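Local coordinates for inactive poly [ADP-ribose] polymerase RCD1 (Arabidopsis thaliana, PDB 5NGO), which carries an inactive poly(ADP-ribose) polymerase domain and is bound by a downy mildew effector that thereby suppresses plant immunity, at residues T20-H25 and C105-A110; L45-V50 and L125-M130; V96-T101 and V165-M170; G119-V124 and V180-S185; G131-L136 and N152-I157. One frame throughout, in Å; residues are numbered along the deposited sequence.

Contact 1 of 5, residues T20-H25 and C105-A110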
# COMPACT_ATOMS: atom_id res chain seq x y z
N THR A 20 -4.49 -9.91 10.74
CA THR A 20 -3.30 -10.18 11.56
C THR A 20 -3.55 -11.24 12.64
O THR A 20 -2.70 -11.44 13.52
CB THR A 20 -2.78 -8.89 12.25
OG1 THR A 20 -3.84 -8.28 13.01
CG2 THR A 20 -2.25 -7.90 11.22
N ALA A 21 -4.69 -11.93 12.57
CA ALA A 21 -5.08 -12.92 13.61
C ALA A 21 -4.04 -14.02 13.84
O ALA A 21 -3.81 -14.43 14.98
CB ALA A 21 -6.43 -13.55 13.26
N SER A 22 -3.41 -14.49 12.77
CA SER A 22 -2.34 -15.51 12.85
C SER A 22 -1.14 -15.14 13.73
O SER A 22 -0.41 -16.02 14.15
CB SER A 22 -1.85 -15.91 11.44
OG SER A 22 -1.52 -14.78 10.62
N LEU A 23 -0.93 -13.85 13.99
CA LEU A 23 0.19 -13.39 14.83
C LEU A 23 -0.15 -13.37 16.33
O LEU A 23 0.75 -13.12 17.14
CB LEU A 23 0.65 -11.99 14.40
CG LEU A 23 0.98 -11.81 12.91
CD1 LEU A 23 1.27 -10.34 12.63
CD2 LEU A 23 2.14 -12.70 12.47
N GLY A 24 -1.40 -13.63 16.69
CA GLY A 24 -1.80 -13.72 18.08
C GLY A 24 -2.47 -12.44 18.56
O GLY A 24 -3.35 -11.91 17.85
N HIS A 25 -2.08 -11.95 19.74
CA HIS A 25 -2.64 -10.72 20.28
C HIS A 25 -2.00 -9.51 19.60
O HIS A 25 -0.82 -9.24 19.82
CB HIS A 25 -2.47 -10.63 21.82
CG HIS A 25 -3.17 -9.44 22.41
ND1 HIS A 25 -4.33 -8.95 21.86
CD2 HIS A 25 -2.86 -8.61 23.43
CE1 HIS A 25 -4.73 -7.88 22.53
NE2 HIS A 25 -3.85 -7.66 23.50
N CYS A 105 -3.98 -9.70 3.91
CA CYS A 105 -2.68 -10.28 4.28
C CYS A 105 -1.76 -9.40 5.13
O CYS A 105 -0.55 -9.60 5.08
CB CYS A 105 -1.90 -10.60 3.00
SG CYS A 105 -2.66 -11.91 2.07
N PRO A 106 -2.29 -8.46 5.92
CA PRO A 106 -1.32 -7.64 6.67
C PRO A 106 -0.38 -8.41 7.63
O PRO A 106 0.69 -7.89 7.95
CB PRO A 106 -2.20 -6.65 7.43
CG PRO A 106 -3.54 -7.29 7.50
CD PRO A 106 -3.68 -8.16 6.30
N TYR A 107 -0.74 -9.64 8.05
CA TYR A 107 0.18 -10.50 8.83
C TYR A 107 1.56 -10.66 8.18
O TYR A 107 2.56 -10.85 8.88
CB TYR A 107 -0.38 -11.92 9.10
CG TYR A 107 -0.54 -12.82 7.88
CD1 TYR A 107 0.54 -13.60 7.42
CD2 TYR A 107 -1.74 -12.90 7.20
CE1 TYR A 107 0.41 -14.42 6.31
CE2 TYR A 107 -1.88 -13.73 6.08
CZ TYR A 107 -0.81 -14.49 5.64
OH TYR A 107 -0.92 -15.30 4.54
N PHE A 108 1.58 -10.61 6.85
CA PHE A 108 2.77 -10.80 6.04
C PHE A 108 3.85 -9.73 6.28
O PHE A 108 5.03 -10.04 6.24
CB PHE A 108 2.36 -10.80 4.55
CG PHE A 108 3.19 -11.66 3.67
CD1 PHE A 108 2.88 -12.99 3.49
CD2 PHE A 108 4.25 -11.10 2.96
CE1 PHE A 108 3.63 -13.78 2.60
CE2 PHE A 108 5.01 -11.88 2.07
CZ PHE A 108 4.70 -13.22 1.90
N SER A 109 3.44 -8.48 6.49
CA SER A 109 4.40 -7.38 6.62
C SER A 109 4.31 -6.59 7.95
O SER A 109 5.04 -5.60 8.13
CB SER A 109 4.25 -6.44 5.42
OG SER A 109 2.95 -5.90 5.32
N ALA A 110 3.47 -7.04 8.88
CA ALA A 110 3.32 -6.39 10.19
C ALA A 110 4.64 -6.24 10.95
O ALA A 110 4.92 -5.18 11.51
CB ALA A 110 2.30 -7.13 11.04

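Contact 2 of 5, residues L45-V50 and L125-M130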
# COMPACT_ATOMS: atom_id res chain seq x y z
N LEU A 45 -6.02 14.16 -7.47
CA LEU A 45 -5.04 13.69 -8.45
C LEU A 45 -5.19 12.19 -8.72
O LEU A 45 -5.28 11.77 -9.86
CB LEU A 45 -3.60 13.99 -7.97
CG LEU A 45 -2.44 13.76 -8.92
CD1 LEU A 45 -1.30 14.70 -8.54
CD2 LEU A 45 -1.92 12.34 -8.96
N PHE A 46 -5.22 11.42 -7.65
CA PHE A 46 -5.44 9.96 -7.71
C PHE A 46 -6.74 9.63 -8.45
O PHE A 46 -6.73 8.76 -9.31
CB PHE A 46 -5.47 9.39 -6.26
CG PHE A 46 -5.74 7.91 -6.18
CD1 PHE A 46 -4.70 7.00 -6.27
CD2 PHE A 46 -7.03 7.43 -5.97
CE1 PHE A 46 -4.94 5.62 -6.18
CE2 PHE A 46 -7.27 6.07 -5.88
CZ PHE A 46 -6.22 5.17 -5.98
N GLN A 47 -7.84 10.32 -8.14
CA GLN A 47 -9.13 10.06 -8.80
C GLN A 47 -9.13 10.41 -10.29
O GLN A 47 -9.89 9.80 -11.05
CB GLN A 47 -10.28 10.76 -8.05
CG GLN A 47 -10.68 9.98 -6.80
CD GLN A 47 -11.64 10.73 -5.88
OE1 GLN A 47 -11.74 11.97 -5.90
NE2 GLN A 47 -12.34 9.97 -5.03
N LYS A 48 -8.28 11.35 -10.70
CA LYS A 48 -8.10 11.60 -12.14
C LYS A 48 -7.33 10.48 -12.81
O LYS A 48 -7.64 10.12 -13.93
CB LYS A 48 -7.40 12.93 -12.41
CG LYS A 48 -8.34 14.10 -12.34
CD LYS A 48 -9.40 14.18 -13.46
CE LYS A 48 -10.50 15.07 -12.96
NZ LYS A 48 -11.65 15.08 -13.91
N GLN A 49 -6.33 9.93 -12.13
CA GLN A 49 -5.62 8.76 -12.66
C GLN A 49 -6.55 7.54 -12.75
O GLN A 49 -6.39 6.72 -13.66
CB GLN A 49 -4.38 8.44 -11.81
CG GLN A 49 -3.52 7.29 -12.34
CD GLN A 49 -2.95 7.61 -13.72
OE1 GLN A 49 -2.20 8.58 -13.89
NE2 GLN A 49 -3.26 6.76 -14.69
N VAL A 50 -7.51 7.43 -11.83
CA VAL A 50 -8.52 6.37 -11.86
C VAL A 50 -9.33 6.48 -13.15
O VAL A 50 -9.50 5.49 -13.86
CB VAL A 50 -9.45 6.39 -10.61
CG1 VAL A 50 -10.65 5.46 -10.77
CG2 VAL A 50 -8.67 6.01 -9.36
N LEU A 125 -2.97 2.06 5.25
CA LEU A 125 -3.89 1.49 4.27
C LEU A 125 -3.98 2.45 3.07
O LEU A 125 -4.32 3.62 3.24
CB LEU A 125 -5.29 1.24 4.82
CG LEU A 125 -6.25 0.50 3.89
CD1 LEU A 125 -5.77 -0.91 3.68
CD2 LEU A 125 -7.65 0.41 4.45
N CYS A 126 -3.67 1.92 1.89
CA CYS A 126 -3.68 2.70 0.64
C CYS A 126 -4.73 2.20 -0.35
O CYS A 126 -5.09 1.02 -0.35
CB CYS A 126 -2.34 2.56 -0.05
SG CYS A 126 -0.94 3.16 0.87
N ARG A 127 -5.20 3.13 -1.17
CA ARG A 127 -5.90 2.78 -2.41
C ARG A 127 -4.81 2.67 -3.47
O ARG A 127 -3.95 3.53 -3.55
CB ARG A 127 -6.86 3.88 -2.84
CG ARG A 127 -7.81 4.36 -1.77
CD ARG A 127 -8.98 5.08 -2.37
NE ARG A 127 -9.75 5.80 -1.36
CZ ARG A 127 -10.75 6.64 -1.63
NH1 ARG A 127 -11.14 6.87 -2.88
NH2 ARG A 127 -11.41 7.22 -0.62
N VAL A 128 -4.84 1.58 -4.23
CA VAL A 128 -3.87 1.34 -5.29
C VAL A 128 -4.63 1.07 -6.58
O VAL A 128 -5.54 0.24 -6.62
CB VAL A 128 -2.97 0.13 -5.00
CG1 VAL A 128 -1.89 0.01 -6.06
CG2 VAL A 128 -2.36 0.25 -3.61
N ILE A 129 -4.22 1.78 -7.63
CA ILE A 129 -4.71 1.53 -8.99
C ILE A 129 -3.84 0.44 -9.58
O ILE A 129 -2.71 0.69 -10.02
CB ILE A 129 -4.63 2.79 -9.85
CG1 ILE A 129 -5.52 3.89 -9.26
CG2 ILE A 129 -5.05 2.49 -11.29
CD1 ILE A 129 -5.21 5.28 -9.81
N MET A 130 -4.36 -0.78 -9.58
CA MET A 130 -3.61 -1.92 -10.09
C MET A 130 -3.77 -2.09 -11.59
O MET A 130 -2.88 -2.65 -12.23
CB MET A 130 -4.02 -3.19 -9.35
CG MET A 130 -3.48 -3.26 -7.93
SD MET A 130 -1.71 -3.10 -7.76
CE MET A 130 -1.10 -4.42 -8.77

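Contact 3 of 5, residues V96-T101 and V165-M170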
# COMPACT_ATOMS: atom_id res chain seq x y z
N VAL A 96 12.02 -3.90 -8.37
CA VAL A 96 12.15 -2.66 -7.60
C VAL A 96 10.94 -1.77 -7.85
O VAL A 96 10.57 -1.47 -8.98
CB VAL A 96 13.44 -1.89 -7.96
CG1 VAL A 96 13.79 -0.88 -6.88
CG2 VAL A 96 14.61 -2.86 -8.22
N GLY A 97 10.31 -1.35 -6.76
CA GLY A 97 9.17 -0.43 -6.79
C GLY A 97 8.72 -0.15 -5.37
O GLY A 97 9.52 -0.25 -4.42
N ILE A 98 7.44 0.16 -5.18
CA ILE A 98 6.84 0.14 -3.84
C ILE A 98 6.14 -1.20 -3.68
O ILE A 98 5.34 -1.59 -4.53
CB ILE A 98 5.89 1.35 -3.59
CG1 ILE A 98 6.66 2.67 -3.55
CG2 ILE A 98 5.10 1.22 -2.28
CD1 ILE A 98 7.08 3.15 -4.91
N HIS A 99 6.47 -1.91 -2.59
CA HIS A 99 5.88 -3.22 -2.28
C HIS A 99 4.77 -3.02 -1.26
O HIS A 99 5.00 -2.43 -0.18
CB HIS A 99 6.94 -4.15 -1.70
CG HIS A 99 7.95 -4.60 -2.71
ND1 HIS A 99 8.65 -3.72 -3.51
CD2 HIS A 99 8.41 -5.83 -3.04
CE1 HIS A 99 9.47 -4.38 -4.29
NE2 HIS A 99 9.34 -5.67 -4.03
N LEU A 100 3.57 -3.47 -1.60
CA LEU A 100 2.44 -3.41 -0.69
C LEU A 100 1.87 -4.79 -0.50
O LEU A 100 1.99 -5.65 -1.37
CB LEU A 100 1.34 -2.48 -1.20
CG LEU A 100 1.73 -1.05 -1.47
CD1 LEU A 100 2.02 -0.86 -2.97
CD2 LEU A 100 0.65 -0.10 -1.03
N THR A 101 1.19 -4.97 0.63
CA THR A 101 0.61 -6.23 0.99
C THR A 101 -0.90 -6.17 0.68
O THR A 101 -1.55 -5.14 0.87
CB THR A 101 0.85 -6.53 2.46
OG1 THR A 101 2.25 -6.67 2.73
CG2 THR A 101 0.07 -7.75 2.89
N VAL A 165 4.12 -1.71 -7.16
CA VAL A 165 3.81 -0.53 -7.96
C VAL A 165 5.14 0.05 -8.42
O VAL A 165 6.02 0.34 -7.59
CB VAL A 165 3.02 0.51 -7.15
CG1 VAL A 165 2.86 1.80 -7.92
CG2 VAL A 165 1.67 -0.07 -6.76
N TRP A 166 5.29 0.20 -9.74
CA TRP A 166 6.58 0.65 -10.33
C TRP A 166 6.86 2.11 -9.95
O TRP A 166 5.93 2.88 -9.72
CB TRP A 166 6.60 0.50 -11.85
CG TRP A 166 6.19 -0.87 -12.28
CD1 TRP A 166 5.06 -1.21 -12.97
CD2 TRP A 166 6.86 -2.09 -11.97
NE1 TRP A 166 5.01 -2.57 -13.14
CE2 TRP A 166 6.10 -3.13 -12.53
CE3 TRP A 166 8.04 -2.40 -11.28
CZ2 TRP A 166 6.49 -4.47 -12.44
CZ3 TRP A 166 8.43 -3.72 -11.18
CH2 TRP A 166 7.66 -4.75 -11.76
N ASN A 167 8.14 2.47 -9.88
CA ASN A 167 8.54 3.81 -9.43
C ASN A 167 7.83 4.93 -10.18
O ASN A 167 7.35 5.87 -9.55
CB ASN A 167 10.06 3.97 -9.50
CG ASN A 167 10.76 3.26 -8.35
OD1 ASN A 167 10.15 2.50 -7.60
ND2 ASN A 167 12.06 3.50 -8.20
N ILE A 168 7.72 4.80 -11.49
CA ILE A 168 7.02 5.77 -12.34
C ILE A 168 5.56 6.02 -11.89
O ILE A 168 5.02 7.12 -12.07
CB ILE A 168 7.06 5.39 -13.86
CG1 ILE A 168 6.45 4.02 -14.18
CG2 ILE A 168 8.46 5.54 -14.44
CD1 ILE A 168 5.93 3.92 -15.59
N ASN A 169 4.93 5.01 -11.30
CA ASN A 169 3.52 5.08 -10.92
C ASN A 169 3.29 5.45 -9.45
O ASN A 169 2.14 5.58 -9.04
CB ASN A 169 2.86 3.73 -11.21
CG ASN A 169 2.81 3.40 -12.70
OD1 ASN A 169 2.85 4.28 -13.56
ND2 ASN A 169 2.74 2.11 -13.02
N MET A 170 4.35 5.64 -8.65
CA MET A 170 4.17 5.71 -7.21
C MET A 170 3.32 6.88 -6.76
O MET A 170 2.58 6.77 -5.79
CB MET A 170 5.51 5.70 -6.47
CG MET A 170 6.20 7.02 -6.37
SD MET A 170 7.65 6.91 -5.28
CE MET A 170 8.78 5.92 -6.26

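Contact 4 of 5, residues G119-V124 and V180-S185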
# COMPACT_ATOMS: atom_id res chain seq x y z
N GLY A 119 7.22 1.40 21.54
CA GLY A 119 6.78 0.06 21.13
C GLY A 119 5.64 0.05 20.10
O GLY A 119 5.11 -1.02 19.81
N VAL A 120 5.31 1.20 19.54
CA VAL A 120 4.17 1.31 18.64
C VAL A 120 4.67 1.18 17.20
O VAL A 120 5.72 1.69 16.84
CB VAL A 120 3.39 2.64 18.87
CG1 VAL A 120 2.26 2.84 17.89
CG2 VAL A 120 2.89 2.74 20.29
N ARG A 121 3.86 0.51 16.39
CA ARG A 121 4.12 0.28 14.97
C ARG A 121 3.03 0.93 14.13
O ARG A 121 1.94 1.20 14.64
CB ARG A 121 4.14 -1.22 14.70
CG ARG A 121 5.26 -1.96 15.39
CD ARG A 121 5.04 -3.46 15.24
NE ARG A 121 6.02 -4.23 16.01
CZ ARG A 121 7.13 -4.79 15.53
NH1 ARG A 121 7.48 -4.68 14.24
NH2 ARG A 121 7.91 -5.46 16.36
N TYR A 122 3.34 1.17 12.86
CA TYR A 122 2.48 1.96 11.98
C TYR A 122 2.39 1.32 10.61
O TYR A 122 3.40 1.08 9.96
CB TYR A 122 3.03 3.37 11.80
CG TYR A 122 3.23 4.14 13.08
CD1 TYR A 122 4.38 4.01 13.83
CD2 TYR A 122 2.23 5.00 13.56
CE1 TYR A 122 4.56 4.71 15.01
CE2 TYR A 122 2.39 5.73 14.73
CZ TYR A 122 3.56 5.58 15.47
OH TYR A 122 3.77 6.28 16.63
N MET A 123 1.16 1.07 10.18
CA MET A 123 0.88 0.50 8.86
C MET A 123 -0.15 1.42 8.16
O MET A 123 -1.15 1.80 8.78
CB MET A 123 0.28 -0.88 9.06
CG MET A 123 0.01 -1.65 7.76
SD MET A 123 1.28 -2.78 7.28
CE MET A 123 0.64 -4.26 8.04
N VAL A 124 0.11 1.74 6.89
CA VAL A 124 -0.77 2.64 6.15
C VAL A 124 -1.67 1.81 5.22
O VAL A 124 -1.17 0.95 4.50
CB VAL A 124 0.05 3.66 5.33
CG1 VAL A 124 -0.84 4.55 4.50
CG2 VAL A 124 0.90 4.51 6.24
N VAL A 180 -2.87 2.87 10.77
CA VAL A 180 -3.23 1.98 11.86
C VAL A 180 -2.03 1.90 12.79
O VAL A 180 -0.95 1.50 12.35
CB VAL A 180 -3.59 0.57 11.33
CG1 VAL A 180 -3.84 -0.39 12.49
CG2 VAL A 180 -4.81 0.63 10.43
N ARG A 181 -2.24 2.29 14.05
CA ARG A 181 -1.23 2.17 15.09
C ARG A 181 -1.47 0.90 15.87
O ARG A 181 -2.58 0.66 16.33
CB ARG A 181 -1.30 3.36 16.05
CG ARG A 181 -0.94 4.67 15.40
CD ARG A 181 -1.01 5.84 16.37
NE ARG A 181 -0.89 7.08 15.62
CZ ARG A 181 -0.73 8.29 16.14
NH1 ARG A 181 -0.61 8.46 17.45
NH2 ARG A 181 -0.65 9.33 15.32
N PHE A 182 -0.42 0.09 16.05
CA PHE A 182 -0.55 -1.20 16.71
C PHE A 182 0.72 -1.67 17.45
O PHE A 182 1.77 -1.02 17.38
CB PHE A 182 -0.99 -2.25 15.68
CG PHE A 182 0.06 -2.59 14.65
CD1 PHE A 182 0.29 -1.75 13.57
CD2 PHE A 182 0.80 -3.75 14.76
CE1 PHE A 182 1.24 -2.06 12.62
CE2 PHE A 182 1.76 -4.07 13.81
CZ PHE A 182 1.98 -3.21 12.73
N LYS A 183 0.59 -2.78 18.16
CA LYS A 183 1.73 -3.47 18.79
C LYS A 183 1.73 -4.97 18.49
O LYS A 183 0.70 -5.53 18.18
CB LYS A 183 1.73 -3.30 20.29
CG LYS A 183 1.76 -1.86 20.76
CD LYS A 183 1.93 -1.76 22.27
CE LYS A 183 2.88 -0.62 22.61
NZ LYS A 183 2.90 -0.26 24.05
N LEU A 184 2.92 -5.57 18.61
CA LEU A 184 3.12 -7.04 18.58
C LEU A 184 3.94 -7.50 19.79
O LEU A 184 4.61 -6.69 20.42
CB LEU A 184 3.85 -7.47 17.32
CG LEU A 184 3.29 -7.06 15.97
CD1 LEU A 184 4.29 -7.44 14.87
CD2 LEU A 184 1.92 -7.69 15.68
N SER A 185 3.92 -8.81 20.06
CA SER A 185 4.70 -9.42 21.16
C SER A 185 6.17 -9.79 20.80
O SER A 185 6.77 -9.20 19.87
CB SER A 185 3.96 -10.65 21.67
OG SER A 185 3.93 -11.68 20.70
O HOH W 1 4.94 -3.53 18.74

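Contact 5 of 5, residues G131-L136 and N152-I157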
# COMPACT_ATOMS: atom_id res chain seq x y z
N GLY A 131 -4.89 -1.60 -12.14
CA GLY A 131 -5.16 -1.70 -13.58
C GLY A 131 -5.13 -3.13 -14.07
O GLY A 131 -5.60 -4.04 -13.39
N ASN A 132 -4.54 -3.32 -15.26
CA ASN A 132 -4.26 -4.65 -15.80
C ASN A 132 -3.05 -5.23 -15.12
O ASN A 132 -1.91 -4.86 -15.43
CB ASN A 132 -3.99 -4.59 -17.30
CG ASN A 132 -5.24 -4.47 -18.10
OD1 ASN A 132 -5.35 -3.63 -18.94
ND2 ASN A 132 -6.18 -5.37 -17.85
N MET A 133 -3.29 -6.18 -14.22
CA MET A 133 -2.23 -6.71 -13.37
C MET A 133 -1.31 -7.66 -14.12
O MET A 133 -1.78 -8.57 -14.79
CB MET A 133 -2.83 -7.43 -12.16
CG MET A 133 -3.67 -6.53 -11.30
SD MET A 133 -4.25 -7.29 -9.80
CE MET A 133 -2.81 -7.47 -8.89
N GLU A 134 0.00 -7.44 -13.99
CA GLU A 134 1.01 -8.37 -14.50
C GLU A 134 1.31 -9.41 -13.41
O GLU A 134 1.66 -9.07 -12.28
CB GLU A 134 2.29 -7.62 -14.84
CG GLU A 134 3.34 -8.45 -15.53
CD GLU A 134 4.62 -7.68 -15.87
OE1 GLU A 134 5.65 -8.34 -16.11
OE2 GLU A 134 4.61 -6.43 -15.87
N LEU A 135 1.17 -10.69 -13.76
CA LEU A 135 1.66 -11.79 -12.93
C LEU A 135 3.19 -11.78 -13.03
O LEU A 135 3.71 -11.93 -14.14
CB LEU A 135 1.10 -13.14 -13.40
CG LEU A 135 1.44 -14.46 -12.67
CD1 LEU A 135 1.52 -14.26 -11.15
CD2 LEU A 135 0.50 -15.60 -13.08
N LEU A 136 3.88 -11.55 -11.92
CA LEU A 136 5.32 -11.39 -11.94
C LEU A 136 6.09 -12.71 -11.94
O LEU A 136 5.88 -13.57 -11.08
CB LEU A 136 5.81 -10.53 -10.78
CG LEU A 136 5.91 -8.99 -10.89
CD1 LEU A 136 5.03 -8.35 -11.95
CD2 LEU A 136 5.69 -8.31 -9.55
N ASN A 152 0.51 -2.39 -13.07
CA ASN A 152 1.34 -2.73 -11.89
C ASN A 152 1.38 -4.26 -11.71
O ASN A 152 0.62 -4.98 -12.35
CB ASN A 152 0.82 -1.99 -10.65
CG ASN A 152 1.02 -0.46 -10.76
OD1 ASN A 152 2.11 0.02 -11.04
ND2 ASN A 152 -0.05 0.29 -10.55
N GLY A 153 2.28 -4.74 -10.85
CA GLY A 153 2.58 -6.18 -10.75
C GLY A 153 2.00 -6.87 -9.53
O GLY A 153 1.75 -6.23 -8.51
N VAL A 154 1.75 -8.18 -9.64
CA VAL A 154 1.27 -9.01 -8.55
C VAL A 154 1.90 -10.40 -8.52
O VAL A 154 2.29 -10.91 -9.58
CB VAL A 154 -0.26 -9.14 -8.62
CG1 VAL A 154 -0.78 -9.80 -9.92
CG2 VAL A 154 -0.85 -9.78 -7.36
N ASP A 155 2.02 -11.00 -7.34
CA ASP A 155 2.68 -12.32 -7.20
C ASP A 155 1.79 -13.53 -7.52
O ASP A 155 2.28 -14.56 -7.97
CB ASP A 155 3.34 -12.47 -5.82
CG ASP A 155 2.35 -12.44 -4.66
OD1 ASP A 155 1.14 -12.16 -4.83
OD2 ASP A 155 2.81 -12.67 -3.52
N ASP A 156 0.49 -13.41 -7.28
CA ASP A 156 -0.49 -14.46 -7.54
C ASP A 156 -1.79 -13.79 -7.94
O ASP A 156 -2.27 -12.90 -7.24
CB ASP A 156 -0.70 -15.29 -6.26
CG ASP A 156 -1.53 -16.54 -6.48
OD1 ASP A 156 -0.95 -17.55 -6.89
OD2 ASP A 156 -2.75 -16.51 -6.21
N ILE A 157 -2.37 -14.19 -9.06
CA ILE A 157 -3.59 -13.54 -9.60
C ILE A 157 -4.84 -13.85 -8.78
O ILE A 157 -5.70 -12.98 -8.59
CB ILE A 157 -3.80 -13.92 -11.10
CG1 ILE A 157 -4.16 -15.43 -11.20
CG2 ILE A 157 -2.59 -13.46 -11.90
CD1 ILE A 157 -3.53 -16.22 -12.35

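Contact 1 of 5, residues T20-H25 and C105-A110
L23 meets Y107 and A110 at right angles to the Y107 side chain, where the turn after helix 9-19 lies against the loop that follows strand 98-102. Followed outward from CB, L23 first brings its CG to Y107 CB at 4.0 Å. Its CD1 branch goes deeper, reaching A110 CB at 3.7 Å and passing over Y107 CA, while L23 CD2 comes only to 4.1 Å from Y107 O. One residue earlier in the 3-10 turn 21-23, S22 sets its OG 3.4 Å from Y107 CB and 3.5 Å from Y107 CG, approaching the ring obliquely. The Y107 ring bends away from this junction, and C105 O stands 4.1 Å above one of its faces, toward the rim. T20 works with its methyl: OG1, at chi1 55°, bonds to F16 O within the preceding helix, and CG2 lies 4.0 Å from P106 CG and 3.9 Å from Y107 N. The backbone of Y107 is hydrogen-bonded to G19, just before the turn, and P106 rests in addition on W66 and M123 of the sheet. No hydrogen bond joins the two segments themselves; they meet mainly through apolar carbons, with S22 OG in van der Waals contact, so packing probably dominates how turn 21-23 seats on the loop, and a polar grip comes from the neighbouring G19.

Contact 2 of 5, residues L45-V50 and L125-M130
F46 and I129 approach from opposite directions, and the methyl CD1 of I129 sits over one face of the F46 ring as a CH-pi contact, 4.0 Å from the centroid and 25° off the normal. Ring atoms also touch the strand: F46 CE1 lies 3.6 Å from I129 CG1 and 3.5 Å from R127 O, and R127 CB approaches obliquely, 3.5 Å from F46 CZ. F46 CG is anti to the backbone N (chi1 178°), which directs the ring from helix 37-57 toward strand 121-129. Around I129 CD1 the helix closes in with V50 CG2 and Q49 CG, each at 3.6 Å from that methyl. A second shell holds these groups: F46 also packs on F175 of strand 174-182, V50 on V62, and Q49 NE2 is bonded to T53 OG1 one helical turn on. R127 runs extended past the ring. Over these short segments, helix and strand cross at 31° with axes 9.7 Å apart, a helix layered on a sheet. Aliphatic carbon against an aromatic face dominates the packing, while the salt bridge of R127, made by NH2, goes to E177 of strand 174-182.

Contact 3 of 5, residues V96-T101 and V165-M170
I98, with CG1 anti to its carbonyl carbon (chi1 -67°) and the chain turned again at chi2 75°, delivers CD1 onto M170, 3.4 Å from CB and 3.5 Å from the methyl CE. M170, with CG between its backbone N and carbonyl carbon and a bend at chi3 70°, meets it with both of these carbons. In the backbone, I98 and V165 form an antiparallel hydrogen-bonded pair: I98 N reaches V165 O at 2.8 Å and V165 N reaches I98 O at 2.9 Å, both donors in the carbonyl plane. This joins strands 98-102 and 162-165, neighbours in the mixed sheet of the PARP domain, just where the chain turns a corner at G97. Having no side chain, G97 lets V165 O come within 3.3 Å of its CA, and N167 OD1 lies 3.2 Å from the same carbon. V96 O meets the edge of the W166 ring in plane, at CE3. Further along, L100 CD1 lies obliquely against V165 CG2 at 3.9 Å, and V128 of strand 121-129 packs on both side chains.

Contact 4 of 5, residues G119-V124 and V180-S185
R121 lays its CB over one face of the F182 ring, a CH-pi contact 3.7 Å from the centroid and 18° off the normal, and its extended chain continues past the rim, R121 CD 3.6 Å from F182 CE2. F182 has CG between its backbone N and carbonyl carbon (chi1 69°), which folds the ring back against R121. Beyond it the guanidinium, turned 29° from the ring plane, receives L184 CD1 over one face. R121 and F182 belong to the antiparallel ladder of strands 121-129 and 174-182, inside the PARP-domain sheet: R121 with F182 and M123 with V180 are hydrogen-bonded pairs, R121 N to F182 O being 2.8 Å, and Y122 with R181 is the non-hydrogen-bonded pair between them. On the side of the sheet that carries Y122 and R181, R181 CG meets Y122 CE2 obliquely at 3.6 Å, while Y122 OH bonds to D116. One water bridges G119, R121 and L184, donating to G119 O at 2.7 Å and accepting from R121 NE at 3.0 Å and from L184 N at 2.9 Å.

Contact 5 of 5, residues G131-L136 and N152-I157
L136 places its CD2 methyl above the flat peptide linking G153 to V154, 3.9 Å from V154 N, while CD1 comes within 3.5 Å of G153 CA, which carries no side chain to hold it off. The N-H of that same peptide is spent on the neighbouring strand, V154 N to E134 O at 2.8 Å. Strands 134-135 and 153-154 run side by side in parallel, a short parallel pair at the end of the otherwise antiparallel sheet of the PARP domain, with 134-135 outermost within the chain. The bonds alternate as in parallel pairing: E134 N takes N152 O at 3.0 Å, with the donor tilted 18° from the carbonyl plane, and L136 N takes V154 O at 2.9 Å. E134 O is also approached by the CA-H of G153, so it faces two donors of unequal strength. The E134 side chain, fully extended with CG anti to the backbone N (chi1 -173°), carries its carboxylate past the pair to Q142 NE2 and G146 N, which bond OE1 and OE2. The N152 side chain points away from 131-136, its OD1 bonded to N169 ND2, and D155 is tied to K161 N and N162 ND2. On the exposed side, L135 reaches the residues after V154: CD1 touches D155 O at 3.3 Å, and CD2 rests obliquely on I157 CG2 at 3.9 Å.

How the contacts relate
Contacts 2, 3, 4 and 5 all draw on one mixed sheet, while contact 1 packs two loops against it at strands 62-68 and 121-129. Strand 121-129 serves both contact 4 and contact 2, whose centres lie 24 Å apart on opposite sides of the chain's centre. Contact 2 meets contact 3 at V128 CG1 and V165 CG2, 3.6 Å apart. N152 OD1 of contact 5 probably bonds N169 ND2 of contact 3 at 2.9 Å, so the parallel edge pair and the loop after strand 162-165 are coupled. Contact 1 joins contact 3 through a probable S109 OG to T101 OG1 bond, 2.8 Å, and contact 4 where A110 O lies 3.7 Å from F182 CZ.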